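Local coordinates for outer membrane protein TP0453 (Treponema pallidum, PDB 3K8G), which alters membrane permeability at acidic pH and might take part in ligand transport at the outer membrane, at residues Y200-S205 / L236-G241; V162-K167 / L191-R196; V51-A56 / S73-Y78; I100-S105 / R129-L134; G13-G18 / Y58-A63. One frame throughout, in Å; residues are numbered along the deposited sequence.

Contact 1 of 5, residues Y200-S205 / L236-G241; sequences YLYTLS and LIIEDG
The ring of Y202 lies flat under the backbone of G241, whose CA stands 3.8 Å from the ring centroid, 18° off the normal: a CH-pi contact over one face. CG of Y202 sits between its own backbone N and carbonyl carbon (chi1 64°), which swings the ring across to the facing strand, and the absence of a side chain at G241 lets it come this close. Here the antiparallel register slips by one. D240 and G241 both face Y202 in a G1 bulge; Y202 O accepts from G241 N at 3.2 Å and, weakly, from D240 N, while Y202 N gives to G241 O at 2.9 Å. Beside the ring, L204 and I238 run alongside each other, CD1 to CD1 at 3.9 Å, over straighter backbone bonds (L204 N to I238 O, 160° at the hydrogen). On the other face I237 CD1 meets S205 OG, itself bonded to R235, at 3.4 Å. The T203/E239 end is looser: T203 CG2 lies against I238 O and E239 CB, the carboxylate turns to H230, and D240 projects into solvent from the bulge. Strand 199-207 is held between 235-244 and 189-196; L236 and I237 touch strand 228-232, and Y200 packs on helix 245-253.

Contact 2 of 5, residues V162-K167 / L191-R196; sequences VALYIK and LYLTAR
With CG anti to the carbonyl carbon (chi1 -43°), L193 leans its CD1 over to the facing strand, where it touches CD1 of L164 at 3.8 Å and CG1 of V162 at 4.0 Å. V162 answers with CG1 anti to its backbone N (chi1 174°). L191 closes the row on this face, its CB lying 4.3 Å from CB of L164 and 4.4 Å from CD1 of I166. On the other face A163 CB rests against CD1 of the Y192 ring at 3.8 Å. The hydroxyl of that tyrosine bonds to E190 and accepts from a water that also donates to L164 O (2.8 Å), so a polar bridge runs from the ring's end back to the opposing backbone. R148 makes a cation-pi contact with the same ring. Four backbone hydrogen bonds fix the register; in both bonds between V162 and L193 the donor N lies in the plane of the accepting carbonyl. Strand 21-26 flanks 162-166 and strand 199-207 flanks 189-196, so this buried antiparallel pair is an inner part of the U-shaped beta-half-barrel.

Contact 3 of 5, residues V51-A56 / S73-Y78; sequences VDRTTA and SGSYPY
R53 reaches along S75 toward P77. Its CB lies 3.4 Å from S75 O and comes near CE1 of Y76; CG passes the same oxygen at a greater distance, and CD lies 3.4 Å from S75 O. The bend at chi3 (72°) brings NE round onto that oxygen, to which it donates at 2.7 Å, with the oxygen just 1° out of the guanidinium plane and the N-H nearly straight at 163°. CZ then lies against CD of P77. At the tip, NH2 ends 3.7 Å from both CD of P77 and OG of S75, packing without a hydrogen bond. The backbone of R53 joins in: its O accepts from S75 N, so main chain and side chain together clasp S75 between its N-H and its carbonyl. Next to this, the hydroxyl of Y76 donates to T54 OG1 at 2.6 Å, the oxygen lying at the ring's edge in its plane; T54 OG1 is also bonded to I50 O, in the preceding helix. Having no side chain, G74 can bring its CA within 4.0 Å of T54 CA, close to R53 O. S73 O then receives T55 N at 2.7 Å and, more weakly, A56 N, while S73 N gives to A56 O. T55 OG1 has a hydrogen bond to E156. T55 and A56 both face S73, a classic beta bulge at the open end of the hairpin 54-62/67-74, where helix 45-52, probably amphipathic, runs into the first strand.

Contact 4 of 5, residues I100-S105 / R129-L134; sequences ITYYES and RMSKML
Y102 carries the contact, and its ring meets M130 through a CH-pi interaction: CG of the methionine stands 3.8 Å from the centroid, 10° off the normal, squarely over the face. CG is anti to the backbone N of M130 (chi1 176°), which lays it across the ring, and the bends at chi2 and chi3 carry the sulfur end away from the ring. CB of the same residue adds an apolar touch on CD2 of the ring, also at 3.8 Å.

Further van der Waals contacts gather round L134 and the hydroxyl end of the ring. CD1 of L134 comes 3.4 Å from CE1 of Y102, arriving obliquely from the opposite direction, and lies 4.1 Å from CG2 of I100, which itself sits at the ring's edge in its plane. The hydroxyl of Y102 makes a tight approach to S131, 3.0 Å from its CB. This is a helix laid over strands: 130-135, within a segment predicted to be amphipathic, faces strand 101-104 with M130 and L134, one turn apart, and the same two residues also reach strands 108-114 and 117-123. The axes of the short segments approach to 10.6 Å at an angle of 135°.

As for polar links, no direct hydrogen bond crosses between the segments. A water bridges E104 and the first turn of the helix, accepting from M130 N at 3.1 Å and donating to OE2 of E104 at 2.9 Å.

Contact 5 of 5, residues G13-G18 / Y58-A63; sequences GVVGSG and YGAFFA
V15 meets A60 CB and the strand backbone, F62 the backbone of the chain leaving the helix. CG2 of V15 presses on CB of A60 at 3.8 Å, while CG1 rests on Y58 O at 3.7 Å; with CG1 anti to the carbonyl carbon (chi1 -58°), the two methyls land on neighbouring points of the strand. The F62 ring turns its edge to the opposing chain: S17 O lies in the ring plane, 3.4 Å from CE1, and V15 O lies near that plane, 3.8 Å from CZ. G18 C comes to CE1 obliquely. Helix 11-15, predicted to be amphipathic, thus ends against strand 54-62, and G16 breaks out of it with positive phi, leading the chain past the phenylalanine. In the next shell R69, on the neighbouring strand 67-74, ties the two halves together: it donates to V15 O and makes a cation-pi contact with the F62 ring. Y22 holds G16 O and D141 takes S17 N, anchoring the loop, while F71 packs against V15.

Contacts 1 and 2 are neighbours in the antiparallel strand order, with centres 9 Å apart, joined by probable hydrogen bonds (L201 O to T194 N, 2.8 Å; T203 O to Y192 N, 2.9 Å). Contacts 3 and 5 share strand 54-62 and touch where S73 OG meets Y58 CE2 at 3.9 Å. Contact 4 reaches contact 5 through M133, whose CG lies 3.7 Å from V14 O; K167 NZ packs on G18 C, linking contact 2 to contact 5. Contacts 1 and 4 have centres 37 Å apart. The strands of contacts 1, 2, 3 and 5 belong to the U-shaped half-barrel with its large hydrophobic cavity. Bound MPD, probably from the crystallisation liquor, lies about 3 Å from the side chain of T203 and about 4 Å from those of Y192 and T54.

Contact 1 of 5, residues Y200-S205 / L236-G241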
# COMPACT_ATOMS: atom_id res chain seq x y z
N TYR A 200 3.72 15.49 2.12
CA TYR A 200 3.47 14.91 0.81
C TYR A 200 2.60 15.85 -0.01
O TYR A 200 1.62 16.36 0.50
CB TYR A 200 2.82 13.49 0.94
CG TYR A 200 3.88 12.45 1.15
CD1 TYR A 200 4.47 12.26 2.39
CD2 TYR A 200 4.37 11.71 0.07
CE1 TYR A 200 5.50 11.31 2.57
CE2 TYR A 200 5.41 10.77 0.24
CZ TYR A 200 5.94 10.56 1.49
OH TYR A 200 6.97 9.63 1.62
N LEU A 201 2.99 16.09 -1.27
CA LEU A 201 2.16 16.78 -2.24
C LEU A 201 1.34 15.70 -2.96
O LEU A 201 1.89 14.63 -3.24
CB LEU A 201 3.04 17.42 -3.31
CG LEU A 201 3.30 18.92 -3.26
CD1 LEU A 201 4.60 19.21 -4.00
CD2 LEU A 201 2.14 19.72 -3.88
N TYR A 202 0.08 15.96 -3.28
CA TYR A 202 -0.69 14.89 -3.97
C TYR A 202 -1.63 15.37 -5.05
O TYR A 202 -1.99 16.56 -5.10
CB TYR A 202 -1.44 13.99 -2.97
CG TYR A 202 -2.49 14.70 -2.18
CD1 TYR A 202 -2.21 15.16 -0.89
CD2 TYR A 202 -3.77 14.92 -2.70
CE1 TYR A 202 -3.16 15.83 -0.15
CE2 TYR A 202 -4.72 15.59 -1.96
CZ TYR A 202 -4.41 16.03 -0.69
OH TYR A 202 -5.35 16.68 0.06
N THR A 203 -2.02 14.43 -5.93
CA THR A 203 -3.10 14.65 -6.87
C THR A 203 -4.00 13.46 -6.66
O THR A 203 -3.51 12.34 -6.45
CB THR A 203 -2.67 14.57 -8.36
OG1 THR A 203 -1.53 15.37 -8.60
CG2 THR A 203 -3.79 15.08 -9.26
N LEU A 204 -5.29 13.70 -6.77
CA LEU A 204 -6.24 12.59 -6.71
C LEU A 204 -7.36 12.81 -7.70
O LEU A 204 -7.64 13.95 -8.15
CB LEU A 204 -6.75 12.35 -5.29
CG LEU A 204 -7.64 13.40 -4.59
CD1 LEU A 204 -9.13 13.28 -5.01
CD2 LEU A 204 -7.54 13.26 -3.08
N SER A 205 -7.99 11.69 -8.07
CA SER A 205 -9.18 11.71 -8.84
C SER A 205 -10.20 10.90 -8.06
O SER A 205 -9.88 9.82 -7.54
CB SER A 205 -8.88 11.08 -10.20
OG SER A 205 -10.03 11.09 -11.01
N LEU A 236 -13.89 14.19 -9.88
CA LEU A 236 -13.35 15.33 -9.16
C LEU A 236 -11.84 15.19 -9.09
O LEU A 236 -11.33 14.19 -8.59
CB LEU A 236 -13.93 15.37 -7.75
CG LEU A 236 -13.53 16.60 -6.93
CD1 LEU A 236 -14.23 17.85 -7.49
CD2 LEU A 236 -13.85 16.40 -5.45
N ILE A 237 -11.13 16.21 -9.57
CA ILE A 237 -9.67 16.23 -9.56
C ILE A 237 -9.18 17.27 -8.59
O ILE A 237 -9.58 18.44 -8.66
CB ILE A 237 -9.11 16.55 -10.96
CG1 ILE A 237 -9.83 15.72 -12.04
CG2 ILE A 237 -7.55 16.43 -10.98
CD1 ILE A 237 -9.43 14.27 -12.09
N ILE A 238 -8.33 16.85 -7.67
CA ILE A 238 -7.69 17.72 -6.71
C ILE A 238 -6.21 17.64 -7.00
O ILE A 238 -5.62 16.54 -7.00
CB ILE A 238 -7.99 17.30 -5.27
CG1 ILE A 238 -9.51 17.28 -5.04
CG2 ILE A 238 -7.26 18.25 -4.28
CD1 ILE A 238 -9.96 16.86 -3.66
N GLU A 239 -5.58 18.78 -7.29
CA GLU A 239 -4.13 18.76 -7.42
C GLU A 239 -3.43 19.75 -6.52
O GLU A 239 -3.94 20.84 -6.21
CB GLU A 239 -3.71 18.91 -8.89
CG GLU A 239 -4.64 19.79 -9.71
CD GLU A 239 -4.61 19.48 -11.21
OE1 GLU A 239 -3.64 18.84 -11.68
OE2 GLU A 239 -5.58 19.85 -11.91
N ASP A 240 -2.25 19.34 -6.08
CA ASP A 240 -1.36 20.15 -5.27
C ASP A 240 -1.89 20.25 -3.85
O ASP A 240 -1.65 21.24 -3.18
CB ASP A 240 -1.14 21.53 -5.89
CG ASP A 240 -0.68 21.46 -7.34
OD1 ASP A 240 -1.27 22.19 -8.19
OD2 ASP A 240 0.26 20.68 -7.62
N GLY A 241 -2.60 19.23 -3.39
CA GLY A 241 -2.96 19.13 -1.98
C GLY A 241 -1.72 18.79 -1.19
O GLY A 241 -0.74 18.28 -1.76

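Contact 2 of 5, residues V162-K167 / L191-R196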
# COMPACT_ATOMS: atom_id res chain seq x y z
N VAL A 162 4.32 7.63 -4.66
CA VAL A 162 3.52 6.64 -3.94
C VAL A 162 2.13 6.62 -4.61
O VAL A 162 1.57 7.68 -4.88
CB VAL A 162 3.39 7.04 -2.45
CG1 VAL A 162 2.42 6.08 -1.66
CG2 VAL A 162 4.77 7.07 -1.78
N ALA A 163 1.61 5.43 -4.90
CA ALA A 163 0.29 5.32 -5.59
C ALA A 163 -0.71 4.54 -4.73
O ALA A 163 -0.37 3.50 -4.17
CB ALA A 163 0.48 4.64 -6.99
N LEU A 164 -1.96 5.02 -4.64
CA LEU A 164 -2.97 4.24 -3.97
C LEU A 164 -4.18 4.16 -4.88
O LEU A 164 -4.50 5.12 -5.58
CB LEU A 164 -3.40 4.86 -2.62
CG LEU A 164 -2.48 4.54 -1.42
CD1 LEU A 164 -1.41 5.59 -1.33
CD2 LEU A 164 -3.30 4.50 -0.14
N TYR A 165 -4.81 2.99 -4.88
CA TYR A 165 -6.09 2.87 -5.55
C TYR A 165 -7.12 2.38 -4.54
O TYR A 165 -6.94 1.30 -3.94
CB TYR A 165 -5.99 1.89 -6.72
CG TYR A 165 -7.33 1.72 -7.44
CD1 TYR A 165 -7.97 2.83 -7.96
CD2 TYR A 165 -7.93 0.46 -7.61
CE1 TYR A 165 -9.18 2.72 -8.63
CE2 TYR A 165 -9.15 0.35 -8.31
CZ TYR A 165 -9.75 1.50 -8.81
OH TYR A 165 -10.96 1.49 -9.49
N ILE A 166 -8.20 3.13 -4.35
CA ILE A 166 -9.07 2.88 -3.17
C ILE A 166 -10.48 2.72 -3.71
O ILE A 166 -11.00 3.67 -4.30
CB ILE A 166 -8.97 4.08 -2.20
CG1 ILE A 166 -7.51 4.26 -1.74
CG2 ILE A 166 -10.01 3.94 -0.99
CD1 ILE A 166 -7.05 5.74 -1.79
N LYS A 167 -11.07 1.53 -3.54
CA LYS A 167 -12.39 1.27 -4.10
C LYS A 167 -13.44 2.16 -3.44
O LYS A 167 -14.31 2.67 -4.12
CB LYS A 167 -12.76 -0.23 -4.00
CG LYS A 167 -11.71 -1.13 -4.72
CD LYS A 167 -12.22 -2.53 -5.11
CE LYS A 167 -11.17 -3.24 -6.04
NZ LYS A 167 -11.05 -4.75 -5.84
N LEU A 191 -4.98 8.04 -5.98
CA LEU A 191 -4.23 9.02 -5.20
C LEU A 191 -2.76 8.84 -5.44
O LEU A 191 -2.24 7.73 -5.27
CB LEU A 191 -4.54 8.83 -3.70
CG LEU A 191 -3.77 9.64 -2.66
CD1 LEU A 191 -4.08 11.14 -2.86
CD2 LEU A 191 -4.14 9.16 -1.26
N TYR A 192 -2.07 9.94 -5.80
CA TYR A 192 -0.62 9.89 -6.15
C TYR A 192 0.09 10.97 -5.34
O TYR A 192 -0.33 12.13 -5.39
CB TYR A 192 -0.42 10.11 -7.67
CG TYR A 192 -1.26 9.12 -8.45
CD1 TYR A 192 -0.83 7.79 -8.60
CD2 TYR A 192 -2.50 9.48 -9.00
CE1 TYR A 192 -1.64 6.84 -9.29
CE2 TYR A 192 -3.30 8.53 -9.69
CZ TYR A 192 -2.85 7.22 -9.81
OH TYR A 192 -3.63 6.27 -10.48
N LEU A 193 1.10 10.56 -4.56
CA LEU A 193 1.76 11.46 -3.59
C LEU A 193 3.26 11.49 -3.81
O LEU A 193 3.86 10.49 -4.22
CB LEU A 193 1.47 11.03 -2.14
CG LEU A 193 0.02 10.63 -1.78
CD1 LEU A 193 -0.17 9.11 -1.75
CD2 LEU A 193 -0.47 11.24 -0.44
N THR A 194 3.89 12.63 -3.50
CA THR A 194 5.34 12.70 -3.62
C THR A 194 5.89 13.56 -2.46
O THR A 194 5.27 14.55 -2.06
CB THR A 194 5.75 13.23 -5.03
OG1 THR A 194 7.13 12.93 -5.29
CG2 THR A 194 5.52 14.71 -5.16
N ALA A 195 6.98 13.11 -1.87
CA ALA A 195 7.46 13.69 -0.63
C ALA A 195 8.06 15.06 -0.92
O ALA A 195 8.77 15.23 -1.92
CB ALA A 195 8.49 12.80 0.01
N ARG A 196 7.72 16.03 -0.07
CA ARG A 196 8.44 17.32 -0.00
C ARG A 196 8.75 17.59 1.47
O ARG A 196 7.82 17.84 2.25
CB ARG A 196 7.57 18.47 -0.51
CG ARG A 196 7.24 18.44 -1.99
CD ARG A 196 8.40 18.88 -2.86
NE ARG A 196 8.19 18.48 -4.24
CZ ARG A 196 7.81 19.29 -5.22
NH1 ARG A 196 7.60 20.59 -4.99
NH2 ARG A 196 7.63 18.80 -6.45
O HOH W 1 -4.72 4.55 -8.36

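Contact 3 of 5, residues V51-A56 / S73-Y78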
# COMPACT_ATOMS: atom_id res chain seq x y z
N VAL A 51 12.86 -3.77 4.85
CA VAL A 51 12.57 -2.53 4.10
C VAL A 51 13.85 -1.85 3.65
O VAL A 51 13.92 -1.38 2.52
CB VAL A 51 11.64 -1.55 4.86
CG1 VAL A 51 11.28 -0.35 4.00
CG2 VAL A 51 10.37 -2.22 5.20
N ASP A 52 14.87 -1.83 4.52
CA ASP A 52 16.17 -1.23 4.18
C ASP A 52 16.89 -1.90 3.01
O ASP A 52 17.79 -1.31 2.41
CB ASP A 52 17.08 -1.14 5.43
CG ASP A 52 16.50 -0.21 6.51
OD1 ASP A 52 16.93 -0.30 7.67
OD2 ASP A 52 15.61 0.60 6.19
N ARG A 53 16.47 -3.12 2.67
CA ARG A 53 16.99 -3.84 1.50
C ARG A 53 15.99 -3.95 0.31
O ARG A 53 16.21 -4.73 -0.62
CB ARG A 53 17.43 -5.25 1.93
CG ARG A 53 18.60 -5.24 2.95
CD ARG A 53 19.29 -6.59 3.01
NE ARG A 53 20.08 -6.82 1.80
CZ ARG A 53 21.38 -6.56 1.67
NH1 ARG A 53 22.08 -6.07 2.69
NH2 ARG A 53 21.97 -6.80 0.51
N THR A 54 14.91 -3.17 0.35
CA THR A 54 13.81 -3.26 -0.62
C THR A 54 13.80 -2.04 -1.54
O THR A 54 13.99 -0.92 -1.06
CB THR A 54 12.49 -3.37 0.15
OG1 THR A 54 12.55 -4.53 0.98
CG2 THR A 54 11.24 -3.49 -0.79
N THR A 55 13.61 -2.24 -2.85
CA THR A 55 13.50 -1.10 -3.76
C THR A 55 12.04 -0.65 -3.93
O THR A 55 11.80 0.56 -4.10
CB THR A 55 14.15 -1.37 -5.15
OG1 THR A 55 13.56 -2.52 -5.73
CG2 THR A 55 15.67 -1.63 -5.02
N ALA A 56 11.09 -1.60 -3.86
CA ALA A 56 9.68 -1.26 -4.06
C ALA A 56 8.77 -2.23 -3.32
O ALA A 56 9.07 -3.42 -3.22
CB ALA A 56 9.33 -1.27 -5.56
N SER A 73 10.29 -6.06 -3.84
CA SER A 73 11.41 -6.40 -4.72
C SER A 73 12.62 -5.81 -4.06
O SER A 73 12.59 -4.64 -3.66
CB SER A 73 11.28 -5.76 -6.11
OG SER A 73 10.02 -6.11 -6.68
N GLY A 74 13.68 -6.60 -3.92
CA GLY A 74 14.89 -6.10 -3.28
C GLY A 74 16.04 -7.09 -3.42
O GLY A 74 16.08 -7.89 -4.35
N SER A 75 16.94 -7.03 -2.45
CA SER A 75 18.14 -7.89 -2.43
C SER A 75 18.16 -8.53 -1.05
O SER A 75 18.37 -7.85 -0.05
CB SER A 75 19.39 -7.04 -2.67
OG SER A 75 20.55 -7.87 -2.76
N TYR A 76 17.85 -9.81 -1.00
CA TYR A 76 17.71 -10.50 0.27
C TYR A 76 18.62 -11.74 0.33
O TYR A 76 18.14 -12.88 0.37
CB TYR A 76 16.26 -10.89 0.50
CG TYR A 76 15.23 -9.78 0.26
CD1 TYR A 76 15.18 -8.67 1.08
CD2 TYR A 76 14.33 -9.85 -0.81
CE1 TYR A 76 14.26 -7.66 0.88
CE2 TYR A 76 13.40 -8.85 -1.02
CZ TYR A 76 13.36 -7.77 -0.17
OH TYR A 76 12.44 -6.77 -0.36
N PRO A 77 19.95 -11.51 0.32
CA PRO A 77 20.94 -12.61 0.37
C PRO A 77 20.82 -13.46 1.63
O PRO A 77 20.32 -13.01 2.65
CB PRO A 77 22.30 -11.89 0.36
CG PRO A 77 22.05 -10.50 -0.03
CD PRO A 77 20.60 -10.19 0.35
N TYR A 78 21.32 -14.68 1.56
CA TYR A 78 21.31 -15.62 2.69
C TYR A 78 21.93 -15.04 3.97
O TYR A 78 21.43 -15.28 5.06
CB TYR A 78 22.04 -16.91 2.31
CG TYR A 78 22.09 -17.94 3.43
CD1 TYR A 78 23.31 -18.28 4.04
CD2 TYR A 78 20.93 -18.58 3.87
CE1 TYR A 78 23.35 -19.24 5.05
CE2 TYR A 78 20.96 -19.52 4.88
CZ TYR A 78 22.17 -19.85 5.47
OH TYR A 78 22.18 -20.79 6.47

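Contact 4 of 5, residues I100-S105 / R129-L134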
# COMPACT_ATOMS: atom_id res chain seq x y z
N ILE A 100 11.02 -23.77 0.22
CA ILE A 100 10.84 -22.45 0.86
C ILE A 100 10.58 -22.49 2.37
O ILE A 100 9.79 -23.30 2.87
CB ILE A 100 9.71 -21.65 0.14
CG1 ILE A 100 10.10 -21.36 -1.30
CG2 ILE A 100 9.39 -20.33 0.88
CD1 ILE A 100 8.92 -21.22 -2.25
N THR A 101 11.23 -21.58 3.10
CA THR A 101 10.95 -21.43 4.52
C THR A 101 9.92 -20.33 4.78
O THR A 101 9.97 -19.27 4.14
CB THR A 101 12.25 -21.15 5.30
OG1 THR A 101 13.26 -22.07 4.86
CG2 THR A 101 12.03 -21.32 6.79
N TYR A 102 9.00 -20.58 5.71
CA TYR A 102 8.01 -19.58 6.14
C TYR A 102 8.36 -19.20 7.55
O TYR A 102 8.63 -20.08 8.37
CB TYR A 102 6.58 -20.17 6.21
CG TYR A 102 5.96 -20.65 4.92
CD1 TYR A 102 6.71 -20.77 3.76
CD2 TYR A 102 4.62 -21.02 4.88
CE1 TYR A 102 6.15 -21.24 2.59
CE2 TYR A 102 4.04 -21.48 3.71
CZ TYR A 102 4.82 -21.58 2.57
OH TYR A 102 4.27 -22.03 1.41
N TYR A 103 8.29 -17.91 7.86
CA TYR A 103 8.40 -17.42 9.24
C TYR A 103 7.05 -16.87 9.73
O TYR A 103 6.38 -16.08 9.02
CB TYR A 103 9.51 -16.39 9.35
CG TYR A 103 10.85 -16.91 8.82
CD1 TYR A 103 11.71 -17.63 9.65
CD2 TYR A 103 11.24 -16.68 7.50
CE1 TYR A 103 12.94 -18.11 9.18
CE2 TYR A 103 12.48 -17.16 7.01
CZ TYR A 103 13.31 -17.87 7.87
OH TYR A 103 14.52 -18.34 7.42
N GLU A 104 6.63 -17.31 10.90
CA GLU A 104 5.32 -16.93 11.45
C GLU A 104 5.47 -16.30 12.80
O GLU A 104 6.29 -16.75 13.61
CB GLU A 104 4.38 -18.15 11.55
CG GLU A 104 4.19 -18.90 10.21
CD GLU A 104 2.96 -19.83 10.20
OE1 GLU A 104 2.75 -20.58 11.18
OE2 GLU A 104 2.23 -19.81 9.19
N SER A 105 4.66 -15.28 13.04
CA SER A 105 4.52 -14.68 14.37
C SER A 105 3.03 -14.41 14.64
O SER A 105 2.19 -14.67 13.78
CB SER A 105 5.35 -13.39 14.49
OG SER A 105 4.94 -12.39 13.55
N ARG A 129 -3.30 -17.60 4.27
CA ARG A 129 -2.15 -18.50 4.49
C ARG A 129 -1.03 -18.18 3.49
O ARG A 129 -1.30 -17.93 2.31
CB ARG A 129 -2.60 -19.97 4.33
CG ARG A 129 -3.61 -20.48 5.43
CD ARG A 129 -4.14 -21.97 5.18
NE ARG A 129 -4.84 -22.07 3.92
CZ ARG A 129 -4.31 -22.46 2.75
NH1 ARG A 129 -3.08 -22.95 2.67
NH2 ARG A 129 -5.04 -22.39 1.66
N MET A 130 0.21 -18.15 3.98
CA MET A 130 1.38 -17.82 3.15
C MET A 130 1.46 -18.76 1.95
O MET A 130 1.70 -18.31 0.83
CB MET A 130 2.68 -17.84 4.00
CG MET A 130 3.99 -17.59 3.22
SD MET A 130 3.94 -15.96 2.49
CE MET A 130 4.00 -14.94 3.98
N SER A 131 1.21 -20.07 2.13
CA SER A 131 1.31 -20.95 0.95
C SER A 131 0.30 -20.64 -0.14
O SER A 131 0.56 -20.89 -1.33
CB SER A 131 1.30 -22.46 1.32
OG SER A 131 0.00 -22.97 1.27
N LYS A 132 -0.84 -20.05 0.23
CA LYS A 132 -1.81 -19.62 -0.77
C LYS A 132 -1.32 -18.39 -1.54
O LYS A 132 -1.47 -18.32 -2.78
CB LYS A 132 -3.20 -19.39 -0.15
CG LYS A 132 -4.25 -19.02 -1.16
CD LYS A 132 -5.67 -19.07 -0.53
CE LYS A 132 -6.71 -18.83 -1.63
NZ LYS A 132 -7.97 -18.35 -1.04
N MET A 133 -0.75 -17.42 -0.81
CA MET A 133 -0.11 -16.27 -1.49
C MET A 133 1.02 -16.71 -2.41
O MET A 133 1.08 -16.27 -3.57
CB MET A 133 0.43 -15.28 -0.49
CG MET A 133 1.08 -14.07 -1.17
SD MET A 133 1.38 -12.79 0.06
CE MET A 133 2.19 -11.54 -1.04
N LEU A 134 1.88 -17.59 -1.90
CA LEU A 134 3.00 -18.11 -2.71
C LEU A 134 2.55 -18.87 -3.96
O LEU A 134 3.24 -18.83 -4.97
CB LEU A 134 3.98 -18.95 -1.88
CG LEU A 134 4.72 -18.16 -0.80
CD1 LEU A 134 5.62 -19.09 0.01
CD2 LEU A 134 5.53 -16.98 -1.39
O HOH W 2 0.65 -18.98 6.92

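Contact 5 of 5, residues G13-G18 / Y58-A63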
# COMPACT_ATOMS: atom_id res chain seq x y z
N GLY A 13 -0.37 -9.45 -9.16
CA GLY A 13 -1.06 -10.76 -9.22
C GLY A 13 -0.75 -11.60 -8.01
O GLY A 13 -1.53 -12.48 -7.66
N VAL A 14 0.38 -11.32 -7.35
CA VAL A 14 0.76 -12.06 -6.13
C VAL A 14 0.04 -11.57 -4.88
O VAL A 14 -0.43 -12.38 -4.06
CB VAL A 14 2.30 -12.04 -5.87
CG1 VAL A 14 2.64 -12.80 -4.53
CG2 VAL A 14 3.10 -12.62 -7.04
N VAL A 15 -0.08 -10.25 -4.69
CA VAL A 15 -0.83 -9.75 -3.52
C VAL A 15 -2.34 -10.09 -3.64
O VAL A 15 -3.03 -10.23 -2.64
CB VAL A 15 -0.58 -8.24 -3.21
CG1 VAL A 15 0.95 -8.02 -2.96
CG2 VAL A 15 -1.07 -7.33 -4.36
N GLY A 16 -2.83 -10.21 -4.86
CA GLY A 16 -4.16 -10.78 -5.09
C GLY A 16 -5.21 -9.81 -5.55
O GLY A 16 -5.13 -8.62 -5.31
N SER A 17 -6.23 -10.38 -6.20
CA SER A 17 -7.47 -9.71 -6.60
C SER A 17 -8.44 -9.48 -5.45
O SER A 17 -8.46 -10.22 -4.50
CB SER A 17 -8.22 -10.65 -7.60
OG SER A 17 -7.59 -10.48 -8.82
N GLY A 18 -9.34 -8.51 -5.65
CA GLY A 18 -10.48 -8.28 -4.77
C GLY A 18 -10.16 -7.42 -3.55
O GLY A 18 -10.94 -7.41 -2.60
N TYR A 58 4.68 -3.50 -3.01
CA TYR A 58 3.33 -3.57 -3.59
C TYR A 58 2.43 -4.10 -2.50
O TYR A 58 2.80 -5.06 -1.81
CB TYR A 58 3.34 -4.56 -4.76
CG TYR A 58 4.33 -4.20 -5.83
CD1 TYR A 58 3.91 -3.53 -6.98
CD2 TYR A 58 5.68 -4.52 -5.70
CE1 TYR A 58 4.81 -3.18 -7.98
CE2 TYR A 58 6.61 -4.16 -6.70
CZ TYR A 58 6.16 -3.49 -7.83
OH TYR A 58 7.04 -3.14 -8.84
N GLY A 59 1.26 -3.49 -2.29
CA GLY A 59 0.44 -3.92 -1.19
C GLY A 59 -1.03 -4.01 -1.58
O GLY A 59 -1.48 -3.31 -2.47
N ALA A 60 -1.76 -4.83 -0.85
CA ALA A 60 -3.21 -4.94 -0.99
C ALA A 60 -3.79 -5.07 0.44
O ALA A 60 -3.29 -5.87 1.25
CB ALA A 60 -3.57 -6.14 -1.82
N PHE A 61 -4.79 -4.24 0.75
CA PHE A 61 -5.52 -4.37 2.03
C PHE A 61 -6.92 -4.95 1.79
O PHE A 61 -7.66 -4.47 0.91
CB PHE A 61 -5.68 -2.99 2.68
CG PHE A 61 -6.63 -3.02 3.86
CD1 PHE A 61 -6.27 -3.68 5.01
CD2 PHE A 61 -7.88 -2.44 3.77
CE1 PHE A 61 -7.16 -3.73 6.12
CE2 PHE A 61 -8.76 -2.49 4.85
CZ PHE A 61 -8.38 -3.15 6.02
N PHE A 62 -7.28 -5.97 2.57
CA PHE A 62 -8.60 -6.62 2.48
C PHE A 62 -9.40 -6.38 3.75
O PHE A 62 -9.04 -6.88 4.81
CB PHE A 62 -8.42 -8.14 2.25
CG PHE A 62 -7.71 -8.48 0.97
CD1 PHE A 62 -8.45 -8.85 -0.15
CD2 PHE A 62 -6.33 -8.42 0.89
CE1 PHE A 62 -7.81 -9.18 -1.35
CE2 PHE A 62 -5.68 -8.71 -0.32
CZ PHE A 62 -6.45 -9.10 -1.43
N ALA A 63 -10.48 -5.61 3.66
CA ALA A 63 -11.22 -5.19 4.83
C ALA A 63 -11.90 -6.36 5.55
O ALA A 63 -11.93 -6.41 6.79
CB ALA A 63 -12.28 -4.15 4.47